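Local coordinates for VgrG protein (Vibrio cholerae, PDB 4DTF) that probably cross-links host-cell actin covalently at the expense of ATP, through an actin cross-linking domain that here holds an ATP analogue and magnesium, at residues E28-G33 with T86-L91; Q173-G178 with S361-T366; A12-P17 with V92-E97; P279-S284 with A347-F352. One frame throughout, in Å; residues are numbered along the deposited sequence.

In the fold
Contacts 1, 2 and 4 are buried, whereas contact 3 lies partly at the surface, yet all four converge on one bound nucleotide. Contacts 1 and 3 both use strand 85-97: contact 1 pairs it with strand 24-30, and contact 3 lays the N-terminal loop beside its far end. Strand 24-30 neighbours strand 173-180, which belongs to contact 2, and strand 173-180 in turn neighbours strand 345-352 of contact 4. The chemistry changes with position. Contact 1 combines backbone pairing with acidic side chains near the phosphates, contact 2 relies on a buried amide, contact 3 is aromatic and proline-rich beside the adenine, and contact 4 mixes threonine and arginine polarity with apolar packing.

Contact 1: E28-G33 with T86-L91; sequences ENELAG and THTVEL. With ANP (phosphoaminophosphonic acid-adenylate ester), chain B.
Glu30 reaches across to Thr88 with an extended side chain. Its CG stands anti to the backbone N (chi1 -171°), which carries the chain along the neighbouring strand. CB passes the Val89 carbonyl loosely, CG lies 3.8 Å from both Val89 O and Thr88 OG1, and at the tip OE1 accepts the Thr88 OG1 hydrogen at 2.7 Å, through the lone pair turned away from OE2. Thr88 suits the place because its hydroxyl can donate here while accepting from Met64 N. Beneath these side chains, strands 28-30 and 86-91 run antiparallel: Asn29 and Leu91 exchange two backbone bonds of 2.8 Å between N and O, and Leu31 N meets Val89 O nearly head-on. On the face of Asn29 and Leu91, the branched end of Leu31 packs against Leu91 and Val89, with Leu31 CD1 3.9 Å from Val89 CG1; Phe118 and Met111 of helix 101-124 add to this apolar layer. On the Glu90 side, Glu90 OE2 comes within 3.4 Å of Glu28 CB and 4.0 Å of Glu28 OE2. Two carboxylates so close, beside bound magnesium and nucleotide, suggest an acidic cluster whose repulsion the metal probably offsets.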
# COMPACT_ATOMS: atom_id res chain seq x y z
N GLU A 28 -4.39 4.01 -5.13
CA GLU A 28 -4.58 2.74 -5.82
C GLU A 28 -6.02 2.68 -6.25
O GLU A 28 -6.89 2.99 -5.44
CB GLU A 28 -4.26 1.57 -4.89
CG GLU A 28 -2.78 1.42 -4.59
CD GLU A 28 -2.48 0.51 -3.42
OE1 GLU A 28 -2.88 0.84 -2.28
OE2 GLU A 28 -1.85 -0.55 -3.65
N ASN A 29 -6.29 2.37 -7.52
CA ASN A 29 -7.66 2.33 -8.02
C ASN A 29 -7.91 1.14 -8.92
O ASN A 29 -7.46 1.12 -10.08
CB ASN A 29 -8.04 3.63 -8.75
CG ASN A 29 -9.54 3.86 -8.83
OD1 ASN A 29 -10.01 4.98 -8.92
ND2 ASN A 29 -10.36 2.83 -8.73
N GLU A 30 -8.65 0.15 -8.40
CA GLU A 30 -9.00 -1.04 -9.17
C GLU A 30 -10.20 -0.69 -10.06
O GLU A 30 -11.19 -0.13 -9.58
CB GLU A 30 -9.31 -2.21 -8.24
CG GLU A 30 -9.49 -3.55 -8.94
CD GLU A 30 -10.03 -4.66 -8.06
OE1 GLU A 30 -9.82 -5.84 -8.41
OE2 GLU A 30 -10.63 -4.35 -7.00
N LEU A 31 -10.07 -0.96 -11.37
CA LEU A 31 -11.12 -0.64 -12.33
C LEU A 31 -12.15 -1.73 -12.41
O LEU A 31 -11.85 -2.90 -12.17
CB LEU A 31 -10.52 -0.39 -13.73
CG LEU A 31 -9.46 0.69 -13.85
CD1 LEU A 31 -8.87 0.70 -15.21
CD2 LEU A 31 -9.99 2.07 -13.46
N ALA A 32 -13.39 -1.36 -12.79
CA ALA A 32 -14.48 -2.29 -13.06
C ALA A 32 -14.82 -2.19 -14.54
O ALA A 32 -14.72 -1.11 -15.13
CB ALA A 32 -15.70 -1.95 -12.21
N GLY A 33 -15.27 -3.30 -15.12
CA GLY A 33 -15.72 -3.35 -16.50
C GLY A 33 -14.78 -4.04 -17.47
O GLY A 33 -15.14 -4.22 -18.64
N THR A 86 -6.08 -14.17 -16.46
CA THR A 86 -6.85 -12.92 -16.47
C THR A 86 -6.75 -12.29 -15.09
O THR A 86 -6.80 -12.99 -14.08
CB THR A 86 -8.33 -13.13 -16.82
OG1 THR A 86 -8.94 -13.93 -15.82
CG2 THR A 86 -8.53 -13.73 -18.18
N HIS A 87 -6.65 -10.96 -15.05
CA HIS A 87 -6.59 -10.21 -13.80
C HIS A 87 -7.40 -8.95 -13.93
O HIS A 87 -7.56 -8.42 -15.03
CB HIS A 87 -5.14 -9.80 -13.49
CG HIS A 87 -4.17 -10.92 -13.31
ND1 HIS A 87 -3.84 -11.38 -12.05
CD2 HIS A 87 -3.47 -11.62 -14.23
CE1 HIS A 87 -2.97 -12.36 -12.24
NE2 HIS A 87 -2.72 -12.54 -13.54
N THR A 88 -7.81 -8.39 -12.80
CA THR A 88 -8.43 -7.06 -12.82
C THR A 88 -7.25 -6.06 -12.99
O THR A 88 -6.09 -6.41 -12.73
CB THR A 88 -9.21 -6.78 -11.54
OG1 THR A 88 -8.32 -6.88 -10.43
CG2 THR A 88 -10.40 -7.71 -11.36
N VAL A 89 -7.56 -4.85 -13.44
CA VAL A 89 -6.58 -3.80 -13.64
C VAL A 89 -6.64 -2.83 -12.48
O VAL A 89 -7.72 -2.40 -12.09
CB VAL A 89 -6.78 -3.10 -15.02
CG1 VAL A 89 -5.91 -1.84 -15.15
CG2 VAL A 89 -6.50 -4.05 -16.17
N GLU A 90 -5.47 -2.49 -11.94
CA GLU A 90 -5.38 -1.49 -10.90
C GLU A 90 -4.43 -0.38 -11.33
O GLU A 90 -3.30 -0.64 -11.75
CB GLU A 90 -4.94 -2.13 -9.58
CG GLU A 90 -4.93 -1.17 -8.39
CD GLU A 90 -4.37 -1.78 -7.13
OE1 GLU A 90 -3.35 -2.50 -7.22
OE2 GLU A 90 -4.92 -1.51 -6.04
N LEU A 91 -4.91 0.85 -11.24
CA LEU A 91 -4.09 2.04 -11.55
C LEU A 91 -3.44 2.51 -10.26
O LEU A 91 -4.13 2.73 -9.26
CB LEU A 91 -4.94 3.15 -12.17
CG LEU A 91 -5.82 2.79 -13.37
CD1 LEU A 91 -6.50 4.05 -13.91
CD2 LEU A 91 -5.02 2.05 -14.47
PG ANP B . -0.29 -5.27 -4.25
O1G ANP B . -1.63 -4.97 -4.84
O2G ANP B . -0.39 -6.04 -2.96
O3G ANP B . 0.56 -6.08 -5.18
PB ANP B . 1.70 -3.29 -4.58
O1B ANP B . 2.68 -4.38 -4.86
O2B ANP B . 1.31 -2.61 -5.86
N3B ANP B . 0.48 -3.89 -3.95
PA ANP B . 2.86 -0.83 -3.90
O1A ANP B . 4.17 -0.60 -3.26
O2A ANP B . 2.98 -0.64 -5.40
O3A ANP B . 2.38 -2.21 -3.60
O5' ANP B . 1.76 0.21 -3.34
C5' ANP B . 2.32 1.51 -3.18
C4' ANP B . 1.27 2.53 -2.86
O4' ANP B . 1.92 3.51 -2.02
C3' ANP B . 0.78 3.34 -4.07
O3' ANP B . -0.48 3.94 -3.80
C2' ANP B . 1.89 4.37 -4.21
O2' ANP B . 1.51 5.55 -4.91
C1' ANP B . 2.14 4.70 -2.74
N9 ANP B . 3.47 5.19 -2.42
C8 ANP B . 4.69 4.69 -2.82
N7 ANP B . 5.71 5.38 -2.40
C5 ANP B . 5.14 6.40 -1.66
C6 ANP B . 5.70 7.47 -0.91
N6 ANP B . 7.01 7.71 -0.83
N1 ANP B . 4.85 8.28 -0.25
C2 ANP B . 3.53 8.05 -0.34
N3 ANP B . 2.89 7.09 -1.02
C4 ANP B . 3.76 6.30 -1.66
O HOH W 1 -10.19 -4.35 -14.04

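Contact 2: Q173-G178 with S361-T366; sequences QQATVG and SYLPKT. With MG (magnesium ion), chain D; ANP (phosphoaminophosphonic acid-adenylate ester), chain B.
Gln173, at the start of strand 173-180, meets Pro364 in the loop that follows strand 345-352, so a sheet strand beside the nucleotide is tied to the chain's C-terminal stretch. The first shell is one hydrogen bond from a side-chain amide: Gln173 NE2 donates to Pro364 O at 3.0 Å, with the acceptor close to the amide plane and the donor in the carbonyl plane. An extended side chain (chi2 175°) brings the amide there. Glutamine suits this place because its NE2 has a second hydrogen for Asn29 OD1 on strand 24-30, and the two bonds should fix the turn of the amide. Around it, Leu363 supplies the apolar wall: its CD1 lies 3.8 Å from both CB and CD of Gln173, while its CD2 approaches Ala175 CB at 4.3 Å, where a small methyl leaves room for the leucine. Lys365 bends back so that its CE passes Gln173 OE1 at 3.6 Å, and its amine goes on to Gln360 OE1. Farther out, Pro364 rests on Met111 and Leu112 of helix 101-124. Side chains alternate along the strand, and Gln174, whose CB points away from the loop, turns toward the nucleotide site, where its OE1 binds a magnesium ion.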
# COMPACT_ATOMS: atom_id res chain seq x y z
N GLN A 173 -10.81 1.51 -4.18
CA GLN A 173 -9.84 2.56 -3.87
C GLN A 173 -9.15 2.55 -2.52
O GLN A 173 -9.79 2.37 -1.47
CB GLN A 173 -10.46 3.94 -4.11
CG GLN A 173 -10.89 4.18 -5.57
CD GLN A 173 -11.63 5.48 -5.82
OE1 GLN A 173 -12.33 6.02 -4.96
NE2 GLN A 173 -11.56 5.98 -7.05
N GLN A 174 -7.84 2.80 -2.55
CA GLN A 174 -7.01 3.01 -1.36
C GLN A 174 -6.16 4.24 -1.55
O GLN A 174 -5.94 4.66 -2.68
CB GLN A 174 -6.11 1.82 -1.04
CG GLN A 174 -6.82 0.68 -0.35
CD GLN A 174 -7.18 -0.38 -1.34
OE1 GLN A 174 -6.30 -1.01 -1.94
NE2 GLN A 174 -8.47 -0.56 -1.55
N ALA A 175 -5.66 4.79 -0.44
CA ALA A 175 -4.72 5.90 -0.44
C ALA A 175 -3.59 5.49 0.52
O ALA A 175 -3.86 4.83 1.52
CB ALA A 175 -5.41 7.16 0.06
N THR A 176 -2.34 5.87 0.20
CA THR A 176 -1.16 5.59 1.02
C THR A 176 -0.51 6.92 1.35
O THR A 176 -0.22 7.70 0.45
CB THR A 176 -0.21 4.57 0.35
OG1 THR A 176 -0.91 3.33 0.21
CG2 THR A 176 1.06 4.31 1.16
N VAL A 177 -0.28 7.18 2.64
CA VAL A 177 0.30 8.43 3.10
C VAL A 177 1.67 8.14 3.70
O VAL A 177 1.79 7.24 4.52
CB VAL A 177 -0.65 9.17 4.12
CG1 VAL A 177 0.06 10.31 4.84
CG2 VAL A 177 -1.92 9.67 3.44
N GLY A 178 2.66 8.92 3.30
CA GLY A 178 4.02 8.84 3.84
C GLY A 178 4.33 10.07 4.65
O GLY A 178 4.04 11.18 4.20
N SER A 361 -10.90 13.71 -1.66
CA SER A 361 -10.51 14.69 -2.69
C SER A 361 -9.27 14.26 -3.50
O SER A 361 -9.04 14.81 -4.57
CB SER A 361 -10.29 16.06 -2.05
OG SER A 361 -9.21 16.01 -1.13
N TYR A 362 -8.47 13.31 -2.99
CA TYR A 362 -7.28 12.79 -3.69
C TYR A 362 -7.64 11.69 -4.71
O TYR A 362 -6.79 11.29 -5.50
CB TYR A 362 -6.28 12.22 -2.67
CG TYR A 362 -5.65 13.28 -1.80
CD1 TYR A 362 -6.24 13.67 -0.60
CD2 TYR A 362 -4.47 13.91 -2.18
CE1 TYR A 362 -5.67 14.67 0.19
CE2 TYR A 362 -3.90 14.92 -1.41
CZ TYR A 362 -4.50 15.29 -0.21
OH TYR A 362 -3.93 16.27 0.56
N LEU A 363 -8.89 11.18 -4.65
CA LEU A 363 -9.31 10.08 -5.50
C LEU A 363 -10.16 10.49 -6.69
O LEU A 363 -11.03 11.36 -6.54
CB LEU A 363 -10.04 9.01 -4.65
CG LEU A 363 -9.20 8.00 -3.83
CD1 LEU A 363 -8.36 7.06 -4.71
CD2 LEU A 363 -8.33 8.68 -2.77
N PRO A 364 -9.92 9.90 -7.88
CA PRO A 364 -10.78 10.22 -9.03
C PRO A 364 -12.17 9.61 -8.87
O PRO A 364 -12.32 8.52 -8.35
CB PRO A 364 -10.03 9.58 -10.20
CG PRO A 364 -9.29 8.44 -9.59
CD PRO A 364 -8.95 8.84 -8.19
N LYS A 365 -13.21 10.35 -9.28
CA LYS A 365 -14.58 9.86 -9.19
C LYS A 365 -15.23 9.81 -10.58
O LYS A 365 -15.24 10.81 -11.28
CB LYS A 365 -15.41 10.74 -8.24
CG LYS A 365 -15.01 10.68 -6.76
CD LYS A 365 -14.43 9.31 -6.31
CE LYS A 365 -14.21 9.13 -4.83
NZ LYS A 365 -13.94 10.41 -4.11
N THR A 366 -15.78 8.64 -10.97
CA THR A 366 -16.48 8.51 -12.25
C THR A 366 -17.71 9.42 -12.24
O THR A 366 -17.93 10.16 -13.19
CB THR A 366 -16.92 7.04 -12.55
OG1 THR A 366 -15.83 6.14 -12.40
CG2 THR A 366 -17.51 6.88 -13.97
MG MG D . -4.06 -1.82 -1.39
PG ANP B . -0.29 -5.27 -4.25
O1G ANP B . -1.63 -4.97 -4.84
O2G ANP B . -0.39 -6.04 -2.96
O3G ANP B . 0.56 -6.08 -5.18
PB ANP B . 1.70 -3.29 -4.58
O1B ANP B . 2.68 -4.38 -4.86
O2B ANP B . 1.31 -2.61 -5.86
N3B ANP B . 0.48 -3.89 -3.95
PA ANP B . 2.86 -0.83 -3.90
O1A ANP B . 4.17 -0.60 -3.26
O2A ANP B . 2.98 -0.64 -5.40
O3A ANP B . 2.38 -2.21 -3.60
O5' ANP B . 1.76 0.21 -3.34
C5' ANP B . 2.32 1.51 -3.18
C4' ANP B . 1.27 2.53 -2.86
O4' ANP B . 1.92 3.51 -2.02
C3' ANP B . 0.78 3.34 -4.07
O3' ANP B . -0.48 3.94 -3.80
C2' ANP B . 1.89 4.37 -4.21
O2' ANP B . 1.51 5.55 -4.91
C1' ANP B . 2.14 4.70 -2.74
N9 ANP B . 3.47 5.19 -2.42
C8 ANP B . 4.69 4.69 -2.82
N7 ANP B . 5.71 5.38 -2.40
C5 ANP B . 5.14 6.40 -1.66
C6 ANP B . 5.70 7.47 -0.91
N6 ANP B . 7.01 7.71 -0.83
N1 ANP B . 4.85 8.28 -0.25
C2 ANP B . 3.53 8.05 -0.34
N3 ANP B . 2.89 7.09 -1.02
C4 ANP B . 3.76 6.30 -1.66

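Contact 3: A12-P17 with V92-E97; sequences ATPDFP and VSYPCE. With ANP (phosphoaminophosphonic acid-adenylate ester), chain B.
Tyr94 and Pro14 make the polar link between the N-terminal loop and strand 85-97. Tyr94 OH donates to Pro14 O at 2.7 Å, tilted 23° from the carbonyl plane. Tyrosine fits because it can span the gap with an apolar ring and still end in a donor, whose hydrogen the Pro14 carbonyl accepts.

The aromatic contact is a T-shaped pair. The edge of Phe16 points at the face of Tyr94, with centroids 5.7 Å apart and planes at 80°. Standing anti to the carbonyl carbon (chi1 -65°), the Phe16 ring swings in toward the strand rather than following the loop.

Apolar packing surrounds it. Phe16 CD1 lies 3.6 Å from Pro95 CD, and Phe16 CZ meets Val92 CG1 at 3.8 Å, near the plane of the ring. The CD atoms of Pro17 and Pro95 lie against each other, and at each position the proline ring restricts the backbone phi. Met59 of strand 56-68 backs both aromatic rings.

Ligand contacts complete the group. ANP C8 sits over one face of Phe16, 3.6 Å from its CD2, and Pro95 CG lies over the face of the purine, 3.5 Å from ANP C5. ANP O2' donates to Ser93 O at 2.6 Å, so a backbone carbonyl reads the ribose. Together, an apolar wall for the base and a polar grip on the sugar are the usual makings of an adenine-nucleotide pocket.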
# COMPACT_ATOMS: atom_id res chain seq x y z
N ALA A 12 10.59 -0.21 -19.72
CA ALA A 12 10.54 -0.48 -18.28
C ALA A 12 9.76 0.62 -17.53
O ALA A 12 9.95 1.80 -17.84
CB ALA A 12 11.95 -0.60 -17.71
N THR A 13 8.84 0.24 -16.60
CA THR A 13 8.06 1.24 -15.85
C THR A 13 8.97 1.85 -14.80
O THR A 13 9.58 1.10 -14.03
CB THR A 13 6.78 0.70 -15.16
OG1 THR A 13 7.10 -0.24 -14.14
CG2 THR A 13 5.77 0.15 -16.10
N PRO A 14 9.11 3.20 -14.75
CA PRO A 14 9.99 3.80 -13.74
C PRO A 14 9.55 3.43 -12.33
O PRO A 14 8.36 3.20 -12.08
CB PRO A 14 9.85 5.31 -14.00
CG PRO A 14 9.35 5.42 -15.39
CD PRO A 14 8.47 4.24 -15.58
N ASP A 15 10.52 3.32 -11.42
CA ASP A 15 10.27 3.04 -10.01
C ASP A 15 9.71 4.31 -9.40
O ASP A 15 9.93 5.40 -9.93
CB ASP A 15 11.56 2.66 -9.29
CG ASP A 15 12.16 1.35 -9.76
OD1 ASP A 15 11.52 0.30 -9.54
OD2 ASP A 15 13.27 1.38 -10.34
N PHE A 16 8.98 4.17 -8.29
CA PHE A 16 8.42 5.33 -7.60
C PHE A 16 9.57 6.22 -7.13
O PHE A 16 10.57 5.69 -6.65
CB PHE A 16 7.64 4.90 -6.34
CG PHE A 16 6.38 4.07 -6.52
CD1 PHE A 16 5.42 4.43 -7.46
CD2 PHE A 16 6.13 2.98 -5.70
CE1 PHE A 16 4.24 3.69 -7.59
CE2 PHE A 16 4.95 2.24 -5.83
CZ PHE A 16 4.02 2.60 -6.78
N PRO A 17 9.41 7.57 -7.17
CA PRO A 17 10.41 8.41 -6.51
C PRO A 17 10.32 8.08 -5.01
O PRO A 17 9.25 7.70 -4.53
CB PRO A 17 9.93 9.84 -6.79
CG PRO A 17 8.49 9.72 -7.13
CD PRO A 17 8.26 8.35 -7.67
N VAL A 92 -2.09 2.55 -10.25
CA VAL A 92 -1.30 2.85 -9.05
C VAL A 92 -0.51 4.13 -9.28
O VAL A 92 0.42 4.13 -10.09
CB VAL A 92 -0.39 1.65 -8.63
CG1 VAL A 92 0.36 1.96 -7.34
CG2 VAL A 92 -1.22 0.36 -8.47
N SER A 93 -0.90 5.22 -8.61
CA SER A 93 -0.22 6.49 -8.84
C SER A 93 1.23 6.51 -8.38
O SER A 93 1.60 5.77 -7.46
CB SER A 93 -0.99 7.65 -8.21
OG SER A 93 -0.78 7.74 -6.81
N TYR A 94 2.04 7.36 -9.01
CA TYR A 94 3.39 7.67 -8.57
C TYR A 94 3.12 8.68 -7.44
O TYR A 94 2.27 9.57 -7.63
CB TYR A 94 4.21 8.30 -9.72
CG TYR A 94 4.73 7.25 -10.67
CD1 TYR A 94 3.92 6.72 -11.67
CD2 TYR A 94 6.01 6.72 -10.52
CE1 TYR A 94 4.37 5.71 -12.51
CE2 TYR A 94 6.48 5.72 -11.37
CZ TYR A 94 5.66 5.21 -12.36
OH TYR A 94 6.09 4.20 -13.18
N PRO A 95 3.71 8.51 -6.24
CA PRO A 95 3.41 9.46 -5.15
C PRO A 95 3.75 10.91 -5.49
O PRO A 95 4.63 11.18 -6.32
CB PRO A 95 4.29 8.96 -4.00
CG PRO A 95 5.41 8.21 -4.67
CD PRO A 95 4.73 7.53 -5.81
N CYS A 96 3.04 11.83 -4.85
CA CYS A 96 3.27 13.26 -4.98
C CYS A 96 3.16 13.88 -3.59
O CYS A 96 2.81 13.17 -2.63
CB CYS A 96 2.32 13.90 -5.98
SG CYS A 96 0.58 13.90 -5.50
N GLU A 97 3.49 15.17 -3.46
CA GLU A 97 3.37 15.87 -2.19
C GLU A 97 1.89 16.05 -1.91
O GLU A 97 1.13 16.33 -2.84
CB GLU A 97 4.07 17.22 -2.23
CG GLU A 97 5.52 17.13 -2.66
CD GLU A 97 6.21 18.43 -3.02
OE1 GLU A 97 7.18 18.40 -3.80
OE2 GLU A 97 5.78 19.49 -2.50
PG ANP B . -0.29 -5.27 -4.25
O1G ANP B . -1.63 -4.97 -4.84
O2G ANP B . -0.39 -6.04 -2.96
O3G ANP B . 0.56 -6.08 -5.18
PB ANP B . 1.70 -3.29 -4.58
O1B ANP B . 2.68 -4.38 -4.86
O2B ANP B . 1.31 -2.61 -5.86
N3B ANP B . 0.48 -3.89 -3.95
PA ANP B . 2.86 -0.83 -3.90
O1A ANP B . 4.17 -0.60 -3.26
O2A ANP B . 2.98 -0.64 -5.40
O3A ANP B . 2.38 -2.21 -3.60
O5' ANP B . 1.76 0.21 -3.34
C5' ANP B . 2.32 1.51 -3.18
C4' ANP B . 1.27 2.53 -2.86
O4' ANP B . 1.92 3.51 -2.02
C3' ANP B . 0.78 3.34 -4.07
O3' ANP B . -0.48 3.94 -3.80
C2' ANP B . 1.89 4.37 -4.21
O2' ANP B . 1.51 5.55 -4.91
C1' ANP B . 2.14 4.70 -2.74
N9 ANP B . 3.47 5.19 -2.42
C8 ANP B . 4.69 4.69 -2.82
N7 ANP B . 5.71 5.38 -2.40
C5 ANP B . 5.14 6.40 -1.66
C6 ANP B . 5.70 7.47 -0.91
N6 ANP B . 7.01 7.71 -0.83
N1 ANP B . 4.85 8.28 -0.25
C2 ANP B . 3.53 8.05 -0.34
N3 ANP B . 2.89 7.09 -1.02
C4 ANP B . 3.76 6.30 -1.66

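Contact 4: P279-S284 with A347-F352; sequences PRTKPS and AILFEF. With ANP (phosphoaminophosphonic acid-adenylate ester), chain B.
Pro279 and Phe350 form an antiparallel non-hydrogen-bonded pair, with CA atoms 4.5 Å apart, and just beyond them Arg280 N donates to Leu349 O at 2.7 Å before segment 279-284 leaves the sheet. A proline is tolerated at such a pair because its N faces away from the partner strand; its ring carbon CB packs 4.1 Å from Phe350 CE1, and Tyr230 and Ile234 of helix 221-245 cover it. Thr281 then takes over the pairing with its side chain. OG1, anti to the carbonyl carbon (chi1 -55°), accepts Leu349 N at 2.8 Å and is also bonded to Ile333 O, while the CG2 methyl touches Ile348 CG2 at 3.8 Å. A threonine thus serves polar and apolar neighbours at once. A water links Thr281 N to Leu349 O. The strand forms one wall of the nucleotide pocket: Leu349 CD2 lies 3.4 Å from ANP C5, covering the purine face opposite Pro95. Beside it, Arg280 bends twice, laying its CG against Glu351 CB. Its NE makes only a long salt bridge to Glu351 OE1, 3.8 Å away; that oxygen stands well out of the guanidinium plane, and a second water joins the same two atoms. Glu351 OE2 forms a salt bridge with Arg353, and the carboxylate also lies close to a bound magnesium ion. The guanidinium is held by Arg280 NH1 on His331 O, with its edge turned to the alpha-phosphate oxygen O1A, 3.9 Å from Arg280 NH2.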
# COMPACT_ATOMS: atom_id res chain seq x y z
N PRO A 279 0.16 -0.09 8.51
CA PRO A 279 1.57 0.29 8.35
C PRO A 279 2.16 -0.43 7.14
O PRO A 279 1.90 -1.62 6.94
CB PRO A 279 2.22 -0.17 9.66
CG PRO A 279 1.06 -0.25 10.66
CD PRO A 279 -0.10 -0.72 9.82
N ARG A 280 2.88 0.32 6.29
CA ARG A 280 3.46 -0.20 5.06
C ARG A 280 4.97 -0.23 5.10
O ARG A 280 5.59 -0.67 4.13
CB ARG A 280 2.96 0.62 3.85
CG ARG A 280 1.47 0.42 3.54
CD ARG A 280 1.13 -0.92 2.88
NE ARG A 280 1.83 -1.10 1.61
CZ ARG A 280 2.82 -1.97 1.43
NH1 ARG A 280 3.22 -2.76 2.42
NH2 ARG A 280 3.40 -2.08 0.24
N THR A 281 5.58 0.23 6.23
CA THR A 281 7.02 0.28 6.40
C THR A 281 7.44 -0.72 7.47
O THR A 281 6.78 -0.85 8.50
CB THR A 281 7.48 1.73 6.69
OG1 THR A 281 7.01 2.59 5.65
CG2 THR A 281 8.99 1.87 6.84
N LYS A 282 8.57 -1.41 7.23
CA LYS A 282 9.18 -2.35 8.17
C LYS A 282 9.37 -1.66 9.53
O LYS A 282 10.08 -0.66 9.61
CB LYS A 282 10.53 -2.84 7.62
CG LYS A 282 11.27 -3.85 8.51
CD LYS A 282 12.64 -4.24 7.91
CE LYS A 282 12.54 -5.05 6.64
NZ LYS A 282 13.88 -5.46 6.14
N PRO A 283 8.72 -2.16 10.61
CA PRO A 283 8.84 -1.50 11.92
C PRO A 283 10.27 -1.29 12.43
O PRO A 283 10.55 -0.24 13.00
CB PRO A 283 8.03 -2.41 12.85
CG PRO A 283 7.00 -2.99 11.95
CD PRO A 283 7.76 -3.28 10.68
N SER A 284 11.18 -2.25 12.20
CA SER A 284 12.57 -2.15 12.69
C SER A 284 13.36 -0.95 12.12
O SER A 284 14.34 -0.53 12.73
CB SER A 284 13.31 -3.47 12.49
OG SER A 284 13.49 -3.72 11.11
N ALA A 347 10.98 8.04 6.16
CA ALA A 347 9.54 8.21 5.97
C ALA A 347 8.93 6.84 6.24
O ALA A 347 9.51 5.81 5.89
CB ALA A 347 9.22 8.66 4.54
N ILE A 348 7.77 6.83 6.89
CA ILE A 348 7.01 5.63 7.20
C ILE A 348 5.66 5.81 6.54
O ILE A 348 5.11 6.92 6.53
CB ILE A 348 6.94 5.31 8.72
CG1 ILE A 348 6.47 6.54 9.55
CG2 ILE A 348 8.30 4.75 9.19
CD1 ILE A 348 6.14 6.26 11.06
N LEU A 349 5.16 4.74 5.91
CA LEU A 349 3.95 4.77 5.10
C LEU A 349 2.78 4.02 5.68
O LEU A 349 2.96 3.04 6.40
CB LEU A 349 4.26 4.30 3.67
CG LEU A 349 4.84 5.39 2.75
CD1 LEU A 349 6.27 5.80 3.16
CD2 LEU A 349 4.87 4.92 1.34
N PHE A 350 1.57 4.49 5.35
CA PHE A 350 0.35 3.89 5.86
C PHE A 350 -0.72 3.81 4.80
O PHE A 350 -1.02 4.80 4.14
CB PHE A 350 -0.17 4.67 7.07
CG PHE A 350 0.85 4.77 8.17
CD1 PHE A 350 0.93 3.79 9.16
CD2 PHE A 350 1.76 5.83 8.21
CE1 PHE A 350 1.90 3.86 10.16
CE2 PHE A 350 2.73 5.90 9.20
CZ PHE A 350 2.80 4.91 10.16
N GLU A 351 -1.33 2.63 4.67
CA GLU A 351 -2.37 2.44 3.68
C GLU A 351 -3.74 2.55 4.33
O GLU A 351 -4.05 1.82 5.27
CB GLU A 351 -2.19 1.08 2.98
CG GLU A 351 -3.27 0.71 1.97
CD GLU A 351 -3.11 -0.68 1.39
OE1 GLU A 351 -1.96 -1.10 1.14
OE2 GLU A 351 -4.14 -1.35 1.17
N PHE A 352 -4.59 3.41 3.76
CA PHE A 352 -5.97 3.55 4.20
C PHE A 352 -6.75 2.52 3.40
O PHE A 352 -6.94 2.68 2.19
CB PHE A 352 -6.48 4.99 3.97
CG PHE A 352 -5.87 5.99 4.92
CD1 PHE A 352 -4.60 6.52 4.69
CD2 PHE A 352 -6.55 6.40 6.06
CE1 PHE A 352 -4.03 7.43 5.58
CE2 PHE A 352 -5.99 7.33 6.94
CZ PHE A 352 -4.73 7.83 6.70
PG ANP B . -0.29 -5.27 -4.25
O1G ANP B . -1.63 -4.97 -4.84
O2G ANP B . -0.39 -6.04 -2.96
O3G ANP B . 0.56 -6.08 -5.18
PB ANP B . 1.70 -3.29 -4.58
O1B ANP B . 2.68 -4.38 -4.86
O2B ANP B . 1.31 -2.61 -5.86
N3B ANP B . 0.48 -3.89 -3.95
PA ANP B . 2.86 -0.83 -3.90
O1A ANP B . 4.17 -0.60 -3.26
O2A ANP B . 2.98 -0.64 -5.40
O3A ANP B . 2.38 -2.21 -3.60
O5' ANP B . 1.76 0.21 -3.34
C5' ANP B . 2.32 1.51 -3.18
C4' ANP B . 1.27 2.53 -2.86
O4' ANP B . 1.92 3.51 -2.02
C3' ANP B . 0.78 3.34 -4.07
O3' ANP B . -0.48 3.94 -3.80
C2' ANP B . 1.89 4.37 -4.21
O2' ANP B . 1.51 5.55 -4.91
C1' ANP B . 2.14 4.70 -2.74
N9 ANP B . 3.47 5.19 -2.42
C8 ANP B . 4.69 4.69 -2.82
N7 ANP B . 5.71 5.38 -2.40
C5 ANP B . 5.14 6.40 -1.66
C6 ANP B . 5.70 7.47 -0.91
N6 ANP B . 7.01 7.71 -0.83
N1 ANP B . 4.85 8.28 -0.25
C2 ANP B . 3.53 8.05 -0.34
N3 ANP B . 2.89 7.09 -1.02
C4 ANP B . 3.76 6.30 -1.66
O HOH W 2 0.12 0.86 0.08
O HOH W 3 4.65 2.17 8.43